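Local coordinates for DUF2442 domain-containing protein (Rhodospirillum rubrum ATCC 11170, PDB 3K8R) that is of unknown function but belongs to the DUF2442 family and forms a two-chain assembly of small beta-rich subunits, at residues E60-S63 with D64-C68; V86-L90 with P91-A95. All coordinates share one frame; numbering follows the deposited sequence.

Contact 1: E60-S63 with D64-C68; sequences EGAS and DDQLC
Ser63 and Gln66 grip each other at the start of the short helix 64-67 in a reciprocal pair of bonds, a capping box. The hydroxyl OG of Ser63 accepts from the backbone N of Gln66 at 3.2 Å, in a nearly straight bond. It can do so because chi1 of 64° sets OG between the backbone N and the carbonyl carbon, where it meets Gln66 N. In return the Gln66 chain, extended beyond CG, runs back alongside Ser63, its CG passing Ser63 OG, until OE1 accepts from Ser63 N at 3.3 Å. That donor meets the amide oxygen at a C=O angle of 125° and stands tilted 23° from the carbonyl plane. The same OE1 is near Ala62 CA. Ser63 O adds the first full helical bond, accepting from Leu67 N at 2.9 Å.

Leu67 turns its CD2 to Ala62 CB, 4.0 Å away, a contact placed as in a hydrophobic staple, between the residue before the cap and the fourth of the helix; both residues are buried, with Leu84 against Ala62 and Tyr32 against Leu67. The two acidic residues of the first turn look elsewhere: Asp64 forms a salt bridge with Arg54, Asp65 with Arg34.

Replacing Ser63 by an alanine would probably leave Gln66 N without its side-chain acceptor and the first turn less firmly closed. Serine suits this place as a short acceptor, and glutamine as a longer one able to reach back. Together with the carboxylates of Asp64 and Asp65, which probably sit well with the positive end of the helix dipole, they imply a helix start fixed by polar groups.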
loop_
_atom_site.group_PDB
_atom_site.type_symbol
_atom_site.label_atom_id
_atom_site.label_comp_id
_atom_site.label_asym_id
_atom_site.label_seq_id
_atom_site.Cartn_x
_atom_site.Cartn_y
_atom_site.Cartn_z
ATOM N N GLU A 60 -2.763 -6.774 18.104
ATOM C CA GLU A 60 -3.742 -7.860 17.935
ATOM C C GLU A 60 -5.012 -7.699 18.751
ATOM O O GLU A 60 -6.074 -8.106 18.299
ATOM C CB GLU A 60 -3.160 -9.231 18.298
ATOM C CG GLU A 60 -1.952 -9.703 17.504
ATOM C CD GLU A 60 -0.627 -9.239 18.087
ATOM O OE1 GLU A 60 -0.571 -8.163 18.733
ATOM O OE2 GLU A 60 0.367 -9.967 17.898
ATOM N N GLY A 61 -4.899 -7.130 19.951
ATOM C CA GLY A 61 -6.043 -6.988 20.844
ATOM C C GLY A 61 -6.538 -5.580 21.089
ATOM O O GLY A 61 -7.413 -5.377 21.919
ATOM N N ALA A 62 -6.009 -4.601 20.365
ATOM C CA ALA A 62 -6.424 -3.208 20.558
ATOM C C ALA A 62 -7.857 -2.970 20.102
ATOM O O ALA A 62 -8.336 -3.635 19.192
ATOM C CB ALA A 62 -5.500 -2.286 19.824
ATOM N N SER A 63 -8.537 -2.020 20.737
ATOM C CA SER A 63 -9.906 -1.689 20.373
ATOM C C SER A 63 -9.911 -0.634 19.281
ATOM O O SER A 63 -8.914 0.032 19.056
ATOM C CB SER A 63 -10.649 -1.148 21.586
ATOM O OG SER A 63 -10.078 0.074 22.022
ATOM N N ASP A 64 -11.043 -0.476 18.606
ATOM C CA ASP A 64 -11.174 0.566 17.589
ATOM C C ASP A 64 -10.703 1.877 18.190
ATOM O O ASP A 64 -9.811 2.509 17.635
ATOM C CB ASP A 64 -12.616 0.682 17.080
ATOM C CG ASP A 64 -13.002 -0.464 16.164
ATOM O OD1 ASP A 64 -12.178 -1.386 15.979
ATOM O OD2 ASP A 64 -14.117 -0.439 15.615
ATOM N N ASP A 65 -11.267 2.258 19.338
ATOM C CA ASP A 65 -10.858 3.483 20.032
ATOM C C ASP A 65 -9.341 3.593 20.126
ATOM O O ASP A 65 -8.762 4.602 19.732
ATOM C CB ASP A 65 -11.452 3.554 21.441
ATOM C CG ASP A 65 -12.878 4.079 21.466
ATOM O OD1 ASP A 65 -13.472 4.333 20.398
ATOM O OD2 ASP A 65 -13.405 4.267 22.583
ATOM N N GLN A 66 -8.697 2.550 20.627
ATOM C CA GLN A 66 -7.243 2.573 20.761
ATOM C C GLN A 66 -6.509 2.688 19.436
ATOM O O GLN A 66 -5.450 3.292 19.375
ATOM C CB GLN A 66 -6.759 1.337 21.506
ATOM C CG GLN A 66 -7.228 1.336 22.934
ATOM C CD GLN A 66 -6.740 0.158 23.713
ATOM O OE1 GLN A 66 -6.661 -0.959 23.201
ATOM N NE2 GLN A 66 -6.420 0.394 24.978
ATOM N N LEU A 67 -7.067 2.112 18.378
ATOM C CA LEU A 67 -6.413 2.140 17.068
ATOM C C LEU A 67 -6.365 3.540 16.458
ATOM O O LEU A 67 -5.415 3.873 15.759
ATOM C CB LEU A 67 -7.061 1.125 16.116
ATOM C CG LEU A 67 -6.732 -0.334 16.457
ATOM C CD1 LEU A 67 -7.612 -1.273 15.672
ATOM C CD2 LEU A 67 -5.256 -0.638 16.205
ATOM N N CYS A 68 -7.362 4.364 16.758
ATOM C CA CYS A 68 -7.415 5.744 16.269
ATOM C C CYS A 68 -6.287 6.640 16.732
ATOM O O CYS A 68 -6.065 7.684 16.143
ATOM C CB CYS A 68 -8.703 6.394 16.727
ATOM S SG CYS A 68 -10.101 5.514 16.113
#

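Contact 2: V86-L90 with P91-A95; sequences VDLSL and PGLMA. With EDO (1,2-ethanediol), chain D.
Leu90 opens helix 90-94 and lays its side chain beside that of Met94, a selenomethionine, one turn on; the two point the same way. Followed outward, Leu90 CB first sits beside the ring of Pro91, as the peptide link between the two residues requires. With chi1 of 175° the chain then swings away from the backbone N, and CG comes near the selenium of Met94. The branch CD1 comes closest to Met94, 3.7 Å from SE, and also touches Met94 CG. Beyond the turn, Leu43 and Phe49 pack on both residues, and Phe49 of the second subunit lies on Met94. In the backbone, Met94 N donates to Leu90 O at 2.8 Å.

The helix is capped by the residue before it. Ser89 OG accepts from Gly92 N at 3.1 Å and Ser89 O from Leu93 N at 3.0 Å, the latter donor standing 29° off the carbonyl plane. One residue thus takes up two amides of the first turn, while Pro91, having no N-H to offer, costs nothing there. Leu88, the last buried strand residue, meets Leu93 obliquely, CB to CD1 at 4.1 Å, and Phe51 and Leu79 also cover Leu93.

A 1,2-ethanediol, probably from the crystallisation liquor, accepts through O1 from Ser89 N at 2.8 Å. Its O2 lies 3.8 Å from Gly92 CA, and the bare glycine lets this adventitious molecule sit there in the crystal.

Strand 86-89 therefore passes directly into the helix, with serine supplying acceptors at the joint and leucines and selenomethionine turned to apolar neighbours: polar atoms secure the turn, and apolar contacts pack it on the core, and Met94 also on Phe49 of the second subunit.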
loop_
_atom_site.group_PDB
_atom_site.type_symbol
_atom_site.label_atom_id
_atom_site.label_comp_id
_atom_site.label_asym_id
_atom_site.label_seq_id
_atom_site.Cartn_x
_atom_site.Cartn_y
_atom_site.Cartn_z
ATOM N N VAL A 86 3.468 1.067 20.853
ATOM C CA VAL A 86 3.718 0.243 19.678
ATOM C C VAL A 86 4.287 1.111 18.561
ATOM O O VAL A 86 3.828 2.232 18.345
ATOM C CB VAL A 86 2.450 -0.480 19.210
ATOM C CG1 VAL A 86 2.668 -1.108 17.844
ATOM C CG2 VAL A 86 2.032 -1.523 20.251
ATOM N N ASP A 87 5.314 0.592 17.889
ATOM C CA ASP A 87 5.969 1.262 16.763
ATOM C C ASP A 87 6.102 0.304 15.584
ATOM O O ASP A 87 6.702 -0.758 15.700
ATOM C CB ASP A 87 7.329 1.826 17.179
ATOM C CG ASP A 87 7.205 3.133 17.941
ATOM O OD1 ASP A 87 6.358 3.959 17.559
ATOM O OD2 ASP A 87 7.963 3.356 18.902
ATOM N N LEU A 88 5.513 0.672 14.458
ATOM C CA LEU A 88 5.551 -0.173 13.282
ATOM C C LEU A 88 6.308 0.580 12.211
ATOM O O LEU A 88 6.321 1.813 12.207
ATOM C CB LEU A 88 4.134 -0.494 12.794
ATOM C CG LEU A 88 3.161 -1.138 13.793
ATOM C CD1 LEU A 88 1.756 -1.198 13.199
ATOM C CD2 LEU A 88 3.622 -2.524 14.244
ATOM N N SER A 89 6.941 -0.170 11.309
ATOM C CA SER A 89 7.691 0.395 10.191
ATOM C C SER A 89 6.791 0.441 8.982
ATOM O O SER A 89 6.179 -0.561 8.666
ATOM C CB SER A 89 8.887 -0.496 9.876
ATOM O OG SER A 89 9.454 -0.154 8.632
ATOM N N LEU A 90 6.689 1.582 8.309
ATOM C CA LEU A 90 5.848 1.676 7.096
ATOM C C LEU A 90 6.449 0.829 5.968
ATOM O O LEU A 90 5.745 0.013 5.354
ATOM C CB LEU A 90 5.659 3.132 6.651
ATOM C CG LEU A 90 4.924 3.432 5.342
ATOM C CD1 LEU A 90 3.500 2.850 5.326
ATOM C CD2 LEU A 90 4.900 4.940 5.134
ATOM N N PRO A 91 7.758 1.002 5.700
ATOM C CA PRO A 91 8.342 0.172 4.649
ATOM C C PRO A 91 8.184 -1.315 4.944
ATOM O O PRO A 91 7.925 -2.092 4.021
ATOM C CB PRO A 91 9.817 0.577 4.655
ATOM C CG PRO A 91 9.841 1.945 5.248
ATOM C CD PRO A 91 8.726 1.980 6.236
ATOM N N GLY A 92 8.336 -1.695 6.214
ATOM C CA GLY A 92 8.177 -3.085 6.635
ATOM C C GLY A 92 6.774 -3.569 6.327
ATOM O O GLY A 92 6.589 -4.618 5.711
ATOM N N LEU A 93 5.783 -2.783 6.733
ATOM C CA LEU A 93 4.382 -3.115 6.492
ATOM C C LEU A 93 4.105 -3.222 4.994
ATOM O O LEU A 93 3.377 -4.101 4.552
ATOM C CB LEU A 93 3.446 -2.075 7.136
ATOM C CG LEU A 93 3.343 -2.042 8.668
ATOM C CD1 LEU A 93 2.433 -0.909 9.118
ATOM C CD2 LEU A 93 2.833 -3.355 9.218
HETATM N N MSE A 94 4.702 -2.334 4.206
HETATM C CA MSE A 94 4.492 -2.366 2.757
HETATM C C MSE A 94 5.219 -3.548 2.108
HETATM O O MSE A 94 4.841 -3.991 1.033
HETATM C CB MSE A 94 4.872 -1.017 2.130
HETATM C CG MSE A 94 4.000 0.123 2.686
HETATM SE SE MSE A 94 4.151 1.838 1.800
HETATM C CE MSE A 94 3.517 1.389 0.033
ATOM N N ALA A 95 6.239 -4.073 2.783
ATOM C CA ALA A 95 6.977 -5.240 2.303
ATOM C C ALA A 95 6.257 -6.529 2.686
ATOM O O ALA A 95 6.657 -7.618 2.263
ATOM C CB ALA A 95 8.374 -5.250 2.885
HETATM C C1 EDO D . 8.101 -3.538 12.105
HETATM O O1 EDO D . 6.839 -2.870 11.973
HETATM C C2 EDO D . 8.286 -4.572 10.991
HETATM O O2 EDO D . 7.236 -4.477 10.011
#

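Contact 1 closes before contact 2 opens, and between them the chain makes strands 71-73 and 78-81, the latter lying between 71-73 and 86-89 in an antiparallel sheet. Their centres lie about 17 Å apart on opposite sides of the middle of the chain, and their nearest atoms are about 7 Å apart, without touching. Both begin a short helix with a serine N-cap, but only contact 1 has a side chain bonding back to complete a capping box. Trp81 links their surroundings: it bonds to Leu67 O and packs against Leu88. No active site is known; the ethanediol, bonded also to Ile97 O, belongs to contact 2, which alone of the two meets the second subunit.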